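Local coordinates for protein L-methionine gamma-lyase (Fusobacterium nucleatum subsp. nucleatum, PDB 6LXU) that belongs to the Cys/Met metabolism family of pyridoxal-phosphate-dependent enzymes, here an assembly of four chains with the cofactor held in a modified residue of the chain, at residues Gly80-Ala85 against Glu230-Ile235; Ser95-Val100 against Leu183-Asn188; Lys272-Ile277 against Val290-Leu295. One frame throughout, in Å; residues are numbered along the deposited sequence.

Contact 1 of 3, residues Gly80-Ala85 against Glu230-Ile235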
ATOM      1  N   GLY A  80       7.340 -22.711 -18.169  1.00  8.67           N
ATOM      2  CA  GLY A  80       7.855 -21.996 -19.317  1.00  8.65           C
ATOM      3  C   GLY A  80       9.117 -21.226 -19.012  1.00  8.54           C
ATOM      4  O   GLY A  80       9.539 -21.107 -17.861  1.00  9.15           O
ATOM      5  N   GLU A  81       9.713 -20.663 -20.053  1.00  8.72           N
ATOM      6  CA  GLU A  81      11.003 -20.003 -19.897  1.00  9.14           C
ATOM      7  C   GLU A  81      10.932 -18.646 -19.217  1.00  8.40           C
ATOM      8  O   GLU A  81      11.833 -18.286 -18.473  1.00  8.93           O
ATOM      9  CB  GLU A  81      11.679 -19.815 -21.243  1.00 10.15           C
ATOM     10  CG  GLU A  81      12.019 -21.120 -21.951  1.00 11.40           C
ATOM     11  CD  GLU A  81      12.771 -20.940 -23.260  1.00 12.37           C
ATOM     12  OE1 GLU A  81      13.061 -19.801 -23.669  1.00 11.74           O
ATOM     13  OE2 GLU A  81      13.097 -21.974 -23.898  1.00 15.60           O
ATOM     14  N   ALA A  82       9.887 -17.875 -19.526  1.00  7.63           N
ATOM     15  CA  ALA A  82       9.857 -16.460 -19.181  1.00  7.35           C
ATOM     16  C   ALA A  82       8.443 -15.992 -18.912  1.00  6.92           C
ATOM     17  O   ALA A  82       7.518 -16.409 -19.586  1.00  7.30           O
ATOM     18  CB  ALA A  82      10.461 -15.660 -20.322  1.00  7.58           C
ATOM     19  N   GLY A  83       8.320 -15.113 -17.930  1.00  6.58           N
ATOM     20  CA  GLY A  83       7.055 -14.479 -17.600  1.00  6.41           C
ATOM     21  C   GLY A  83       7.076 -12.987 -17.846  1.00  6.19           C
ATOM     22  O   GLY A  83       8.126 -12.353 -17.777  1.00  6.21           O
ATOM     23  N   ILE A  84       5.897 -12.436 -18.152  1.00  6.41           N
ATOM     24  CA  ILE A  84       5.708 -10.995 -18.276  0.50  6.49           C
ATOM     25  C   ILE A  84       4.427 -10.637 -17.545  1.00  6.27           C
ATOM     26  O   ILE A  84       3.418 -11.324 -17.698  1.00  6.48           O
ATOM     27  CB  ILE A  84       5.553 -10.537 -19.733  0.50  6.77           C
ATOM     28  CG1 ILE A  84       6.497 -11.272 -20.679  0.50  6.96           C
ATOM     29  CG2 ILE A  84       5.777  -9.036 -19.835  0.50  6.99           C
ATOM     30  CD1 ILE A  84       6.137 -10.987 -22.103  0.50  7.01           C
ATOM     31  N   ALA A  85       4.469  -9.551 -16.771  1.00  5.67           N
ATOM     32  CA  ALA A  85       3.302  -9.071 -16.038  1.00  5.54           C
ATOM     33  C   ALA A  85       2.770  -7.778 -16.633  1.00  5.30           C
ATOM     34  O   ALA A  85       3.532  -6.926 -17.098  1.00  5.61           O
ATOM     35  CB  ALA A  85       3.639  -8.857 -14.584  1.00  5.70           C
ATOM     36  N   GLU A 230      12.601 -15.708 -26.275  1.00 13.27           N
ATOM     37  CA  GLU A 230      12.640 -14.906 -27.499  1.00 14.62           C
ATOM     38  C   GLU A 230      11.321 -14.161 -27.729  1.00 13.35           C
ATOM     39  O   GLU A 230      11.327 -12.968 -28.060  1.00 14.91           O
ATOM     40  CB  GLU A 230      13.030 -15.757 -28.727  1.00 17.72           C
ATOM     41  CG  GLU A 230      12.052 -16.857 -29.124  1.00 20.61           C
ATOM     42  CD  GLU A 230      12.633 -17.872 -30.105  1.00 24.03           C
ATOM     43  OE1 GLU A 230      13.486 -17.503 -30.944  1.00 27.86           O
ATOM     44  OE2 GLU A 230      12.219 -19.050 -30.040  1.00 27.49           O
ATOM     45  N   LEU A 231      10.209 -14.859 -27.552  1.00 11.86           N
ATOM     46  CA  LEU A 231       8.894 -14.240 -27.705  1.00 11.07           C
ATOM     47  C   LEU A 231       8.601 -13.295 -26.549  1.00  9.87           C
ATOM     48  O   LEU A 231       8.047 -12.215 -26.755  1.00  9.35           O
ATOM     49  CB  LEU A 231       7.776 -15.289 -27.812  1.00 12.15           C
ATOM     50  CG  LEU A 231       7.615 -16.035 -29.138  1.00 13.24           C
ATOM     51  CD1 LEU A 231       6.623 -17.178 -28.988  1.00 13.28           C
ATOM     52  CD2 LEU A 231       7.162 -15.099 -30.247  1.00 14.03           C
ATOM     53  N   ALA A 232       8.979 -13.684 -25.340  1.00  8.44           N
ATOM     54  CA  ALA A 232       8.733 -12.855 -24.164  1.00  8.25           C
ATOM     55  C   ALA A 232       9.389 -11.499 -24.312  1.00  8.22           C
ATOM     56  O   ALA A 232       8.789 -10.468 -23.974  1.00  7.92           O
ATOM     57  CB  ALA A 232       9.237 -13.546 -22.913  1.00  8.30           C
ATOM     58  N   ASP A 233      10.633 -11.473 -24.777  1.00  8.37           N
ATOM     59  CA  ASP A 233      11.353 -10.209 -24.906  1.00  8.89           C
ATOM     60  C   ASP A 233      10.664  -9.283 -25.903  1.00  8.56           C
ATOM     61  O   ASP A 233      10.628  -8.061 -25.692  1.00  8.64           O
ATOM     62  CB  ASP A 233      12.805 -10.445 -25.330  1.00 10.05           C
ATOM     63  CG  ASP A 233      13.643 -11.129 -24.256  1.00 10.84           C
ATOM     64  OD1 ASP A 233      13.199 -11.215 -23.096  1.00 11.59           O
ATOM     65  OD2 ASP A 233      14.776 -11.571 -24.581  1.00 13.02           O
ATOM     66  N   GLN A 234      10.110  -9.836 -26.973  1.00  8.66           N
ATOM     67  CA  GLN A 234       9.336  -9.023 -27.923  1.00  8.72           C
ATOM     68  C   GLN A 234       8.038  -8.501 -27.307  1.00  7.97           C
ATOM     69  O   GLN A 234       7.686  -7.331 -27.477  1.00  7.89           O
ATOM     70  CB  GLN A 234       9.017  -9.809 -29.193  1.00  9.80           C
ATOM     71  CG  GLN A 234      10.248 -10.223 -29.994  1.00 11.31           C
ATOM     72  CD  GLN A 234      11.075  -9.041 -30.431  1.00 13.44           C
ATOM     73  OE1 GLN A 234      10.542  -8.056 -30.952  1.00 15.39           O
ATOM     74  NE2 GLN A 234      12.387  -9.115 -30.202  1.00 15.78           N
ATOM     75  N   ILE A 235       7.321  -9.350 -26.586  1.00  7.43           N
ATOM     76  CA  ILE A 235       6.078  -8.910 -25.931  1.00  7.53           C
ATOM     77  C   ILE A 235       6.382  -7.797 -24.912  1.00  7.37           C
ATOM     78  O   ILE A 235       5.655  -6.791 -24.846  1.00  7.99           O
ATOM     79  CB  ILE A 235       5.326 -10.091 -25.314  1.00  7.55           C
ATOM     80  CG1 ILE A 235       4.881 -11.068 -26.408  1.00  7.94           C
ATOM     81  CG2 ILE A 235       4.109  -9.603 -24.522  1.00  7.67           C
ATOM     82  CD1 ILE A 235       4.422 -12.402 -25.878  1.00  8.22           C
TER
HETATM   83  O   HOH W   1      13.709 -18.489 -26.339  1.00 21.15           O
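Ile84 holds CG1 beside its own backbone N (chi1 -40°) and then runs on extended (chi2 169°), which carries CD1 across to Ala232 and Ile235 on the helix. Ile84 CD1 lies 3.3 Å from Ala232 O and 3.4 Å from Ile235 CB, with Ile235 CG2 equally near. Ile84 was modelled in two conformers, however, so the tightness of this fit is doubtful. Nearer the start of the strand, the methyl of Ala232 points at that of Ala82, which meets it at a slant, CB to CB 3.6 Å, and their small size lets the backbones come close: the axes of 82-85 and 230-235 pass 8.2 Å apart, inclined by only 17°. At the solvent-facing end a water links the segments, donating to Glu81 OE1 and accepting from Glu230 N, each at 3.0 Å. The same OE1 bonds to Gln229 N, so the carboxylate probably gains from the partial positive charge of the helix start. Strand 82-86 is an outermost strand, within this chain, of the seven-stranded sheet and pairs with strand 223-227. Helix 229-244 lies over both, with Ala232 on Thr227 and Ile235 on Val225, while Ile235 also leans on helix 89-100 and Ile84 touches Glu71 of helix 65-78.

Contact 2 of 3, residues Ser95-Val100 against Leu183-Asn188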
ATOM      1  N   SER A  95      -1.261  -6.998 -25.301  1.00  5.64           N
ATOM      2  CA  SER A  95       0.167  -6.802 -25.508  1.00  5.76           C
ATOM      3  C   SER A  95       0.747  -7.919 -26.364  1.00  5.90           C
ATOM      4  O   SER A  95       1.581  -7.683 -27.234  1.00  6.31           O
ATOM      5  CB  SER A  95       0.934  -6.773 -24.203  1.00  5.54           C
ATOM      6  OG  SER A  95       0.589  -5.656 -23.382  1.00  5.48           O
ATOM      7  N   THR A  96       0.303  -9.142 -26.096  1.00  5.91           N
ATOM      8  CA  THR A  96       0.737 -10.302 -26.875  1.00  6.26           C
ATOM      9  C   THR A  96       0.299 -10.184 -28.336  1.00  6.41           C
ATOM     10  O   THR A  96       1.124 -10.326 -29.250  1.00  6.64           O
ATOM     11  CB  THR A  96       0.202 -11.599 -26.238  1.00  6.44           C
ATOM     12  OG1 THR A  96       0.757 -11.737 -24.923  1.00  6.55           O
ATOM     13  CG2 THR A  96       0.599 -12.810 -27.065  1.00  6.65           C
ATOM     14  N   LEU A  97      -0.972  -9.917 -28.561  1.00  6.70           N
ATOM     15  CA  LEU A  97      -1.500  -9.869 -29.924  1.00  7.08           C
ATOM     16  C   LEU A  97      -0.909  -8.733 -30.748  1.00  7.18           C
ATOM     17  O   LEU A  97      -0.561  -8.935 -31.928  1.00  7.44           O
ATOM     18  CB  LEU A  97      -3.023  -9.816 -29.900  1.00  7.30           C
ATOM     19  CG  LEU A  97      -3.690 -11.094 -29.365  1.00  7.63           C
ATOM     20  CD1 LEU A  97      -5.171 -10.878 -29.174  1.00  7.83           C
ATOM     21  CD2 LEU A  97      -3.455 -12.293 -30.270  1.00  8.11           C
ATOM     22  N   TRP A  98      -0.745  -7.550 -30.156  1.00  7.25           N
ATOM     23  CA  TRP A  98      -0.139  -6.442 -30.896  1.00  7.90           C
ATOM     24  C   TRP A  98       1.314  -6.707 -31.255  1.00  7.93           C
ATOM     25  O   TRP A  98       1.830  -6.134 -32.231  1.00  8.33           O
ATOM     26  CB  TRP A  98      -0.216  -5.113 -30.123  1.00  8.85           C
ATOM     27  CG  TRP A  98      -1.590  -4.555 -29.910  1.00  9.93           C
ATOM     28  CD1 TRP A  98      -2.096  -4.141 -28.718  1.00 10.11           C
ATOM     29  CD2 TRP A  98      -2.624  -4.334 -30.888  1.00 11.62           C
ATOM     30  NE1 TRP A  98      -3.364  -3.657 -28.884  1.00 10.78           N
ATOM     31  CE2 TRP A  98      -3.730  -3.783 -30.201  1.00 12.09           C
ATOM     32  CE3 TRP A  98      -2.741  -4.568 -32.277  1.00 13.02           C
ATOM     33  CZ2 TRP A  98      -4.944  -3.466 -30.847  1.00 13.61           C
ATOM     34  CZ3 TRP A  98      -3.965  -4.254 -32.925  1.00 13.96           C
ATOM     35  CH2 TRP A  98      -5.042  -3.701 -32.205  1.00 14.13           C
ATOM     36  N   THR A  99       2.003  -7.510 -30.448  1.00  7.59           N
ATOM     37  CA  THR A  99       3.388  -7.869 -30.727  1.00  7.84           C
ATOM     38  C   THR A  99       3.503  -8.803 -31.932  1.00  7.96           C
ATOM     39  O   THR A  99       4.345  -8.586 -32.815  1.00  8.58           O
ATOM     40  CB  THR A  99       4.042  -8.517 -29.491  1.00  7.84           C
ATOM     41  OG1 THR A  99       4.026  -7.565 -28.420  1.00  7.79           O
ATOM     42  CG2 THR A  99       5.487  -8.921 -29.768  1.00  7.96           C
ATOM     43  N   VAL A 100       2.688  -9.842 -31.951  1.00  7.81           N
ATOM     44  CA  VAL A 100       2.895 -10.943 -32.907  1.00  8.16           C
ATOM     45  C   VAL A 100       2.110 -10.804 -34.204  1.00  8.33           C
ATOM     46  O   VAL A 100       2.425 -11.523 -35.177  1.00  8.75           O
ATOM     47  CB  VAL A 100       2.636 -12.336 -32.270  1.00  8.45           C
ATOM     48  CG1 VAL A 100       3.507 -12.527 -31.042  1.00  8.71           C
ATOM     49  CG2 VAL A 100       1.171 -12.578 -31.963  1.00  8.34           C
ATOM     50  N   LEU A 183       1.344 -19.250 -34.280  1.00  9.12           N
ATOM     51  CA  LEU A 183       1.492 -19.350 -32.824  1.00  8.89           C
ATOM     52  C   LEU A 183       0.174 -19.738 -32.192  1.00  8.49           C
ATOM     53  O   LEU A 183      -0.876 -19.226 -32.576  1.00  9.01           O
ATOM     54  CB  LEU A 183       1.939 -18.012 -32.250  1.00  9.35           C
ATOM     55  CG  LEU A 183       3.323 -17.534 -32.683  1.00 10.13           C
ATOM     56  CD1 LEU A 183       3.509 -16.070 -32.308  1.00 10.42           C
ATOM     57  CD2 LEU A 183       4.417 -18.402 -32.079  1.00 11.11           C
ATOM     58  N   VAL A 184       0.240 -20.627 -31.203  1.00  7.77           N
ATOM     59  CA  VAL A 184      -0.914 -21.029 -30.433  1.00  7.57           C
ATOM     60  C   VAL A 184      -0.864 -20.302 -29.087  1.00  7.27           C
ATOM     61  O   VAL A 184       0.126 -20.402 -28.361  1.00  7.00           O
ATOM     62  CB  VAL A 184      -0.970 -22.560 -30.225  1.00  7.99           C
ATOM     63  CG1 VAL A 184      -2.228 -22.941 -29.452  1.00  8.51           C
ATOM     64  CG2 VAL A 184      -0.942 -23.293 -31.561  1.00  8.23           C
ATOM     65  N   ILE A 185      -1.953 -19.581 -28.787  1.00  6.99           N
ATOM     66  CA  ILE A 185      -2.070 -18.776 -27.564  1.00  7.20           C
ATOM     67  C   ILE A 185      -3.258 -19.321 -26.803  1.00  7.00           C
ATOM     68  O   ILE A 185      -4.331 -19.468 -27.375  1.00  7.23           O
ATOM     69  CB  ILE A 185      -2.276 -17.276 -27.890  1.00  7.76           C
ATOM     70  CG1 ILE A 185      -1.140 -16.776 -28.784  1.00  8.43           C
ATOM     71  CG2 ILE A 185      -2.385 -16.467 -26.605  1.00  7.86           C
ATOM     72  CD1 ILE A 185      -1.280 -15.349 -29.256  1.00  8.77           C
ATOM     73  N   VAL A 186      -3.077 -19.604 -25.509  1.00  6.69           N
ATOM     74  CA  VAL A 186      -4.157 -20.117 -24.669  1.00  6.47           C
ATOM     75  C   VAL A 186      -4.365 -19.227 -23.453  1.00  6.05           C
ATOM     76  O   VAL A 186      -3.421 -18.938 -22.722  1.00  6.24           O
ATOM     77  CB  VAL A 186      -3.876 -21.559 -24.205  1.00  6.87           C
ATOM     78  CG1 VAL A 186      -4.911 -22.042 -23.201  1.00  7.12           C
ATOM     79  CG2 VAL A 186      -3.847 -22.467 -25.411  1.00  7.08           C
ATOM     80  N   ASP A 187      -5.618 -18.863 -23.236  1.00  5.78           N
ATOM     81  CA  ASP A 187      -6.049 -18.197 -22.003  1.00  5.69           C
ATOM     82  C   ASP A 187      -6.354 -19.281 -20.978  1.00  5.53           C
ATOM     83  O   ASP A 187      -7.369 -19.961 -21.066  1.00  5.79           O
ATOM     84  CB  ASP A 187      -7.254 -17.310 -22.315  1.00  5.89           C
ATOM     85  CG  ASP A 187      -7.778 -16.550 -21.113  1.00  6.15           C
ATOM     86  OD1 ASP A 187      -7.443 -16.933 -19.970  1.00  6.43           O
ATOM     87  OD2 ASP A 187      -8.552 -15.581 -21.326  1.00  6.28           O
ATOM     88  N   ASN A 188      -5.426 -19.440 -20.027  1.00  5.28           N
ATOM     89  CA  ASN A 188      -5.468 -20.493 -19.010  1.00  5.33           C
ATOM     90  C   ASN A 188      -6.017 -19.996 -17.667  1.00  5.21           C
ATOM     91  O   ASN A 188      -5.767 -20.606 -16.629  1.00  5.17           O
ATOM     92  CB  ASN A 188      -4.055 -21.077 -18.831  1.00  5.40           C
ATOM     93  CG  ASN A 188      -4.037 -22.452 -18.176  1.00  5.65           C
ATOM     94  OD1 ASN A 188      -4.921 -23.272 -18.427  1.00  6.22           O
ATOM     95  ND2 ASN A 188      -3.015 -22.709 -17.348  1.00  5.92           N
TER
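No flat group separates Thr96, Leu97 and Val100 from Leu183 and Ile185, which meet through aliphatic carbon. The indole of Trp98 serves another interface: it stacks on Trp98 of the second subunit, stands edge-to-face with Phe128 of that subunit, and bonds through NE1 to Met243 O there. Facing the strand, Ile185 CD1 is shared by two helix residues. Thr96 CG2 comes at it tip to tip, 3.8 Å away, whereas Leu97 CD2 approaches at a slant, 3.9 Å from the same CD1. In Thr96, with OG1 beside the backbone N (chi1 -63°), CG2 stands anti to it and faces the strand, while OG1 is hydrogen-bonded to Ala92 O. One turn on, Val100 CG1 and Leu183 CD1 meet end to end at 3.8 Å. Beside this hydrophobic layer, Ser95 O takes two donors from Thr99, OG1 at 2.7 Å and N at 3.2 Å, the hydroxyl being tilted 21° from the carbonyl plane. The helix runs nearly antiparallel to the strand it covers (171°, axes 11.3 Å apart), the usual packing in a largely parallel alpha/beta sheet. Such a layered arrangement is that of the large domain of fold-type I PLP enzymes, and the strand ends at Asp187, close to the modified residue LLP at position 212.

Contact 3 of 3, residues Lys272-Ile277 against Val290-Leu295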
ATOM      1  N   LYS A 272     -12.341 -28.843  -4.212  1.00  7.28           N
ATOM      2  CA  LYS A 272     -13.026 -29.745  -3.267  0.50  7.74           C
ATOM      3  C   LYS A 272     -14.449 -29.245  -3.024  1.00  7.52           C
ATOM      4  O   LYS A 272     -15.429 -30.005  -3.107  1.00  7.78           O
ATOM      5  CB  LYS A 272     -12.242 -29.812  -1.947  0.50  8.47           C
ATOM      6  CG  LYS A 272     -12.796 -30.743  -0.865  0.50  9.38           C
ATOM      7  CD  LYS A 272     -12.108 -30.508   0.478  0.50 10.07           C
ATOM      8  CE  LYS A 272     -12.561 -31.476   1.560  0.50 10.85           C
ATOM      9  NZ  LYS A 272     -12.306 -32.892   1.179  0.50 11.62           N
ATOM     10  N   ASN A 273     -14.570 -27.963  -2.710  1.00  6.97           N
ATOM     11  CA  ASN A 273     -15.881 -27.360  -2.530  1.00  6.78           C
ATOM     12  C   ASN A 273     -16.720 -27.507  -3.786  1.00  6.89           C
ATOM     13  O   ASN A 273     -17.895 -27.878  -3.711  1.00  6.92           O
ATOM     14  CB  ASN A 273     -15.768 -25.860  -2.213  1.00  6.62           C
ATOM     15  CG  ASN A 273     -15.401 -25.560  -0.772  1.00  6.66           C
ATOM     16  OD1 ASN A 273     -15.326 -26.443   0.074  1.00  7.07           O
ATOM     17  ND2 ASN A 273     -15.185 -24.266  -0.488  1.00  6.83           N
ATOM     18  N   ALA A 274     -16.135 -27.196  -4.934  1.00  6.65           N
ATOM     19  CA  ALA A 274     -16.906 -27.196  -6.171  1.00  6.98           C
ATOM     20  C   ALA A 274     -17.450 -28.574  -6.514  1.00  7.29           C
ATOM     21  O   ALA A 274     -18.608 -28.687  -6.915  1.00  7.30           O
ATOM     22  CB  ALA A 274     -16.079 -26.660  -7.323  1.00  6.91           C
ATOM     23  N   ARG A 275     -16.640 -29.615  -6.368  1.00  7.77           N
ATOM     24  CA  ARG A 275     -17.112 -30.962  -6.711  1.00  8.89           C
ATOM     25  C   ARG A 275     -18.314 -31.354  -5.850  1.00  8.52           C
ATOM     26  O   ARG A 275     -19.287 -31.951  -6.352  1.00  8.75           O
ATOM     27  CB  ARG A 275     -15.965 -31.987  -6.642  1.00 10.63           C
ATOM     28  CG  ARG A 275     -15.058 -31.872  -7.863  1.00 12.59           C
ATOM     29  CD  ARG A 275     -13.897 -32.849  -7.952  1.00 14.78           C
ATOM     30  NE  ARG A 275     -12.662 -32.282  -7.408  1.00 16.56           N
ATOM     31  CZ  ARG A 275     -12.224 -32.438  -6.157  1.00 16.64           C
ATOM     32  NH1 ARG A 275     -12.923 -33.160  -5.280  1.00 18.01           N
ATOM     33  NH2 ARG A 275     -11.083 -31.872  -5.776  1.00 15.54           N
ATOM     34  N   THR A 276     -18.291 -30.998  -4.569  1.00  8.32           N
ATOM     35  CA  THR A 276     -19.398 -31.274  -3.678  1.00  8.50           C
ATOM     36  C   THR A 276     -20.646 -30.488  -4.069  1.00  8.24           C
ATOM     37  O   THR A 276     -21.770 -31.018  -4.048  1.00  8.55           O
ATOM     38  CB  THR A 276     -18.965 -30.962  -2.232  1.00  9.13           C
ATOM     39  OG1 THR A 276     -17.866 -31.811  -1.904  1.00 10.57           O
ATOM     40  CG2 THR A 276     -20.077 -31.192  -1.255  1.00  9.65           C
ATOM     41  N   ILE A 277     -20.463 -29.235  -4.459  1.00  7.48           N
ATOM     42  CA  ILE A 277     -21.582 -28.411  -4.900  1.00  7.52           C
ATOM     43  C   ILE A 277     -22.153 -28.921  -6.227  1.00  7.49           C
ATOM     44  O   ILE A 277     -23.376 -28.898  -6.408  1.00  7.66           O
ATOM     45  CB  ILE A 277     -21.170 -26.921  -4.962  1.00  7.38           C
ATOM     46  CG1 ILE A 277     -20.872 -26.424  -3.542  1.00  7.47           C
ATOM     47  CG2 ILE A 277     -22.240 -26.057  -5.608  1.00  7.55           C
ATOM     48  CD1 ILE A 277     -20.054 -25.155  -3.515  1.00  7.78           C
ATOM     49  N   VAL A 290     -26.493 -29.121 -15.236  1.00  8.63           N
ATOM     50  CA  VAL A 290     -25.268 -28.537 -14.688  1.00  8.69           C
ATOM     51  C   VAL A 290     -24.186 -28.646 -15.753  1.00  8.90           C
ATOM     52  O   VAL A 290     -24.047 -29.686 -16.411  1.00  9.43           O
ATOM     53  CB  VAL A 290     -24.855 -29.246 -13.395  1.00  8.66           C
ATOM     54  CG1 VAL A 290     -23.510 -28.708 -12.888  1.00  8.65           C
ATOM     55  CG2 VAL A 290     -25.943 -29.075 -12.345  1.00  8.84           C
ATOM     56  N   TYR A 291     -23.446 -27.556 -15.925  1.00  8.41           N
ATOM     57  CA  TYR A 291     -22.275 -27.487 -16.778  1.00  8.65           C
ATOM     58  C   TYR A 291     -21.041 -27.538 -15.885  1.00  8.20           C
ATOM     59  O   TYR A 291     -20.791 -26.606 -15.094  1.00  8.15           O
ATOM     60  CB  TYR A 291     -22.298 -26.192 -17.578  1.00  9.22           C
ATOM     61  CG  TYR A 291     -23.495 -26.081 -18.483  1.00 10.12           C
ATOM     62  CD1 TYR A 291     -23.501 -26.705 -19.733  1.00 11.02           C
ATOM     63  CD2 TYR A 291     -24.632 -25.375 -18.100  1.00 10.73           C
ATOM     64  CE1 TYR A 291     -24.596 -26.617 -20.569  1.00 11.70           C
ATOM     65  CE2 TYR A 291     -25.741 -25.291 -18.932  1.00 11.26           C
ATOM     66  CZ  TYR A 291     -25.703 -25.923 -20.162  1.00 11.71           C
ATOM     67  OH  TYR A 291     -26.776 -25.865 -21.023  1.00 13.22           O
ATOM     68  N   TYR A 292     -20.289 -28.625 -15.977  1.00  8.10           N
ATOM     69  CA  TYR A 292     -19.084 -28.818 -15.163  1.00  8.07           C
ATOM     70  C   TYR A 292     -18.187 -29.811 -15.883  1.00  8.40           C
ATOM     71  O   TYR A 292     -18.665 -30.888 -16.258  1.00  8.85           O
ATOM     72  CB  TYR A 292     -19.429 -29.338 -13.754  1.00  7.86           C
ATOM     73  CG  TYR A 292     -18.211 -29.392 -12.862  1.00  7.77           C
ATOM     74  CD1 TYR A 292     -17.575 -28.225 -12.453  1.00  7.81           C
ATOM     75  CD2 TYR A 292     -17.684 -30.600 -12.438  1.00  7.80           C
ATOM     76  CE1 TYR A 292     -16.452 -28.256 -11.637  1.00  7.63           C
ATOM     77  CE2 TYR A 292     -16.556 -30.643 -11.638  1.00  7.76           C
ATOM     78  CZ  TYR A 292     -15.930 -29.467 -11.248  1.00  7.76           C
ATOM     79  OH  TYR A 292     -14.809 -29.533 -10.461  1.00  7.98           O
ATOM     80  N   PRO A 293     -16.900 -29.475 -16.095  1.00  8.36           N
ATOM     81  CA  PRO A 293     -16.030 -30.383 -16.886  1.00  8.76           C
ATOM     82  C   PRO A 293     -15.885 -31.798 -16.340  1.00  9.36           C
ATOM     83  O   PRO A 293     -15.575 -32.710 -17.113  1.00  9.99           O
ATOM     84  CB  PRO A 293     -14.684 -29.660 -16.891  1.00  8.74           C
ATOM     85  CG  PRO A 293     -15.043 -28.210 -16.724  1.00  8.63           C
ATOM     86  CD  PRO A 293     -16.191 -28.218 -15.755  1.00  8.46           C
ATOM     87  N   GLY A 294     -16.064 -31.976 -15.037  1.00  9.19           N
ATOM     88  CA  GLY A 294     -15.941 -33.275 -14.395  1.00  9.44           C
ATOM     89  C   GLY A 294     -17.169 -34.166 -14.431  1.00  9.78           C
ATOM     90  O   GLY A 294     -17.103 -35.307 -13.971  1.00 10.87           O
ATOM     91  N   LEU A 295     -18.295 -33.675 -14.947  1.00 10.05           N
ATOM     92  CA  LEU A 295     -19.467 -34.557 -15.119  1.00 10.66           C
ATOM     93  C   LEU A 295     -19.266 -35.411 -16.355  1.00 11.22           C
ATOM     94  O   LEU A 295     -18.904 -34.913 -17.413  1.00 10.76           O
ATOM     95  CB  LEU A 295     -20.750 -33.758 -15.249  1.00 10.82           C
ATOM     96  CG  LEU A 295     -21.238 -33.116 -13.955  1.00 11.03           C
ATOM     97  CD1 LEU A 295     -22.376 -32.164 -14.261  1.00 10.99           C
ATOM     98  CD2 LEU A 295     -21.673 -34.166 -12.944  1.00 11.50           C
TER
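Arg275 reaches Tyr292 with the first part of its side chain and passes the ring's hydroxyl on the way to a more distant partner. Its CB points neither at the loop nor from it and stays 4.7 Å from Tyr292 OH. CG makes the contact, 3.5 Å from Tyr292 OH, approaching the ring obliquely. At CD the chain is already receding, 4.3 Å from that OH, and a bend at chi3 (-94°) swings the guanidinium away to one side, its plane 57° from that of the ring. There NH2 forms a salt bridge with Asp310, and NE is hydrogen-bonded elsewhere in the structure.

Tyr292 is extended from the loop by a first torsion that places CG anti to the backbone N (chi1 -174°). Its hydroxyl bonds to Gly312 O, and Ala274 CB lies 4.4 Å from OH as a second, looser neighbour on the helix. Tyr292 opens a type I turn to Leu295, closed by Leu295 N to Tyr292 O at 3.1 Å; the turn brings Gly294 CA obliquely against the rim of the ring, 3.9 Å from Tyr292 CE2. Phe311 and Val278 also touch the Tyr292 side chain, which thus helps to join helix 263-282 to the loop leaving strand 287-291. Chemically, the two segments share van der Waals contact of aliphatic carbon with a phenol oxygen, while both polar ends are bound by residues 310-312, so that this short piece of chain ties arginine and tyrosine together indirectly.

How the contacts relate
Contacts 1 and 2 form one continuous region, with centres about 11 Å apart. Ile235 of contact 1 packs on Thr96 and Thr99 of contact 2, and Leu231 CD1 touches Leu183 CD2 at 4.0 Å. Both rest on the seven-stranded sheet, and strand 82-86 leads directly into helix 89-100. Along the chain, the segments of contact 2 fall between those of contact 1. Contact 3 comes later and lies on the opposite side of the chain's centre, about 34 Å from contact 1 and about 29 Å from contact 2 between centres, where helix 263-282 meets the separate five-stranded sheet. Contacts 1 and 2 thus attach neighbouring helices to the sheet whose strand 183-187 ends near the modified residue.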